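PDB 2B4F: endo-1,4-beta-xylanase from Pseudoalteromonas haloplanktis, which hydrolyses internal beta-1,4 linkages of xylan as a cold-adapted family 8 glycoside hydrolase. Local coordinates for residues 145-150 and 203-208. The protein carries 1 engineered substitution. Sequence-based numbering, arbitrary orientation.
Sequences GEEYFA and YHIPAF. With XYP (beta-D-xylopyranose), chain B.
Y203 meets E147 through its backbone carbonyl: OE1 of E147 lies 2.6 Å from O of Y203. With CG anti to the carbonyl carbon (chi1 -65°) and the chain extended beyond it, the E147 side chain spans the gap between the helix and the turn, and its other oxygen, OE2, is hydrogen-bonded to the hydroxyl of Y209. The aromatic ring of Y203 leads away from E147 to the glycan pocket, where its OH comes within 2.8 Å of O3 of a beta-D-xylopyranose unit of the bound glycan; E78 and D281 hydrogen-bond to the same sugar. E147 is thus a buried second-shell residue, touching the backbone of a tyrosine that lines the glycan pocket.

I205, the N-cap residue of helix 206-215, directs its side chain toward 145-150. Its CD1 packs 3.7 Å from CE2 of Y148 and also lies near the carboxylate of E147, while CG2 sits over the centre of the F208 ring, 3.6 Å above its plane.

F208 completes the contact with a T-shaped stack. Its edge, led by CE2 and CZ, is directed at one face of Y148, with the planes at 83°. CE2 lies over the middle of the tyrosine ring, and CZ comes within 3.6 Å of CE1 of Y148. Further aromatic partners extend the cluster, F151 stacking with F208 and W82 meeting Y148 edge-to-face.

The contact joins the first turns of helices 144-160 and 206-215 in the buried interior of the (alpha/alpha)6 barrel of family 8, with helix 77-89 packed against Y148 and helix 283-296 against I205.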
loop_
_atom_site.group_PDB
_atom_site.type_symbol
_atom_site.label_atom_id
_atom_site.label_comp_id
_atom_site.label_asym_id
_atom_site.label_seq_id
_atom_site.Cartn_x
_atom_site.Cartn_y
_atom_site.Cartn_z
ATOM N N GLY A 145 2.277 -5.389 -5.107
ATOM C CA GLY A 145 1.117 -6.245 -5.331
ATOM C C GLY A 145 1.257 -7.600 -4.659
ATOM O O GLY A 145 0.422 -7.980 -3.843
ATOM N N GLU A 146 2.302 -8.339 -5.023
ATOM C CA GLU A 146 2.582 -9.636 -4.402
ATOM C C GLU A 146 2.691 -9.527 -2.867
ATOM O O GLU A 146 2.187 -10.386 -2.154
ATOM C CB GLU A 146 3.856 -10.250 -5.002
ATOM C CG GLU A 146 3.647 -10.874 -6.389
ATOM C CD GLU A 146 3.820 -9.892 -7.546
ATOM O OE1 GLU A 146 3.744 -8.653 -7.336
ATOM O OE2 GLU A 146 4.072 -10.353 -8.678
ATOM N N GLU A 147 3.313 -8.461 -2.364
ATOM C CA GLU A 147 3.448 -8.268 -0.908
ATOM C C GLU A 147 2.070 -8.213 -0.233
ATOM O O GLU A 147 1.824 -8.894 0.765
ATOM C CB GLU A 147 4.201 -6.981 -0.582
ATOM C CG GLU A 147 5.655 -6.985 -1.034
ATOM C CD GLU A 147 6.419 -5.784 -0.503
ATOM O OE1 GLU A 147 5.985 -4.622 -0.747
ATOM O OE2 GLU A 147 7.440 -6.011 0.173
ATOM N N TYR A 148 1.184 -7.387 -0.785
ATOM C CA TYR A 148 -0.184 -7.327 -0.281
ATOM C C TYR A 148 -0.982 -8.600 -0.505
ATOM O O TYR A 148 -1.762 -8.972 0.378
ATOM C CB TYR A 148 -0.929 -6.097 -0.792
ATOM C CG TYR A 148 -0.729 -4.850 0.048
ATOM C CD1 TYR A 148 -1.563 -4.577 1.124
ATOM C CD2 TYR A 148 0.276 -3.936 -0.238
ATOM C CE1 TYR A 148 -1.418 -3.430 1.885
ATOM C CE2 TYR A 148 0.450 -2.769 0.542
ATOM C CZ TYR A 148 -0.420 -2.526 1.598
ATOM O OH TYR A 148 -0.303 -1.401 2.380
ATOM N N PHE A 149 -0.783 -9.290 -1.629
ATOM C CA PHE A 149 -1.459 -10.563 -1.855
ATOM C C PHE A 149 -1.092 -11.545 -0.727
ATOM O O PHE A 149 -1.968 -12.174 -0.164
ATOM C CB PHE A 149 -1.063 -11.222 -3.181
ATOM C CG PHE A 149 -1.763 -10.673 -4.428
ATOM C CD1 PHE A 149 -3.131 -10.445 -4.467
ATOM C CD2 PHE A 149 -1.027 -10.442 -5.581
ATOM C CE1 PHE A 149 -3.749 -10.004 -5.632
ATOM C CE2 PHE A 149 -1.633 -9.993 -6.741
ATOM C CZ PHE A 149 -2.999 -9.763 -6.761
ATOM N N ALA A 150 0.199 -11.687 -0.428
ATOM C CA ALA A 150 0.659 -12.612 0.613
ATOM C C ALA A 150 0.060 -12.232 1.952
ATOM O O ALA A 150 -0.429 -13.095 2.692
ATOM C CB ALA A 150 2.182 -12.622 0.718
ATOM N N TYR A 203 7.341 0.561 -1.300
ATOM C CA TYR A 203 7.086 -0.871 -1.276
ATOM C C TYR A 203 7.458 -1.475 0.081
ATOM O O TYR A 203 7.187 -2.645 0.332
ATOM C CB TYR A 203 7.891 -1.591 -2.364
ATOM C CG TYR A 203 7.559 -1.266 -3.809
ATOM C CD1 TYR A 203 6.619 -0.268 -4.170
ATOM C CD2 TYR A 203 8.181 -1.970 -4.828
ATOM C CE1 TYR A 203 6.344 0.012 -5.505
ATOM C CE2 TYR A 203 7.886 -1.730 -6.156
ATOM C CZ TYR A 203 6.985 -0.730 -6.496
ATOM O OH TYR A 203 6.737 -0.488 -7.825
ATOM N N HIS A 204 8.104 -0.691 0.935
ATOM C CA HIS A 204 8.628 -1.194 2.187
ATOM C C HIS A 204 7.595 -1.093 3.304
ATOM O O HIS A 204 7.176 -0.009 3.668
ATOM C CB HIS A 204 9.883 -0.447 2.582
ATOM C CG HIS A 204 11.078 -0.855 1.792
ATOM N ND1 HIS A 204 12.037 -1.701 2.294
ATOM C CD2 HIS A 204 11.440 -0.579 0.519
ATOM C CE1 HIS A 204 12.946 -1.923 1.362
ATOM N NE2 HIS A 204 12.605 -1.256 0.273
ATOM N N ILE A 205 7.190 -2.239 3.840
ATOM C CA ILE A 205 6.248 -2.275 4.961
ATOM C C ILE A 205 6.824 -3.267 5.952
ATOM O O ILE A 205 6.504 -4.465 5.921
ATOM C CB ILE A 205 4.832 -2.693 4.497
ATOM C CG1 ILE A 205 4.376 -1.891 3.271
ATOM C CG2 ILE A 205 3.849 -2.461 5.602
ATOM C CD1 ILE A 205 3.785 -2.729 2.155
ATOM N N PRO A 206 7.750 -2.801 6.773
ATOM C CA PRO A 206 8.506 -3.699 7.656
ATOM C C PRO A 206 7.633 -4.651 8.496
ATOM O O PRO A 206 7.947 -5.838 8.607
ATOM C CB PRO A 206 9.313 -2.718 8.515
ATOM C CG PRO A 206 9.510 -1.521 7.621
ATOM C CD PRO A 206 8.208 -1.398 6.898
ATOM N N ALA A 207 6.525 -4.149 9.039
ATOM C CA ALA A 207 5.651 -4.968 9.872
ATOM C C ALA A 207 5.061 -6.157 9.136
ATOM O O ALA A 207 4.812 -7.181 9.754
ATOM C CB ALA A 207 4.553 -4.120 10.458
ATOM N N PHE A 208 4.831 -6.035 7.826
ATOM C CA PHE A 208 4.338 -7.170 7.060
ATOM C C PHE A 208 5.365 -8.298 7.109
ATOM O O PHE A 208 4.996 -9.455 7.211
ATOM C CB PHE A 208 4.088 -6.819 5.589
ATOM C CG PHE A 208 2.790 -6.091 5.302
ATOM C CD1 PHE A 208 1.990 -5.566 6.297
ATOM C CD2 PHE A 208 2.397 -5.909 3.971
ATOM C CE1 PHE A 208 0.815 -4.874 5.983
ATOM C CE2 PHE A 208 1.235 -5.232 3.658
ATOM C CZ PHE A 208 0.440 -4.712 4.673
HETATM C C1 XYP B . 1.821 2.502 -9.387
HETATM C C2 XYP B . 2.352 1.465 -8.422
HETATM C C3 XYP B . 3.641 0.837 -8.962
HETATM C C4 XYP B . 3.582 0.514 -10.467
HETATM C C5 XYP B . 2.912 1.648 -11.250
HETATM O O2 XYP B . 2.685 1.987 -7.150
HETATM O O3 XYP B . 3.986 -0.314 -8.192
HETATM O O4 XYP B . 4.921 0.338 -10.856
HETATM O O5 XYP B . 1.659 1.950 -10.644
#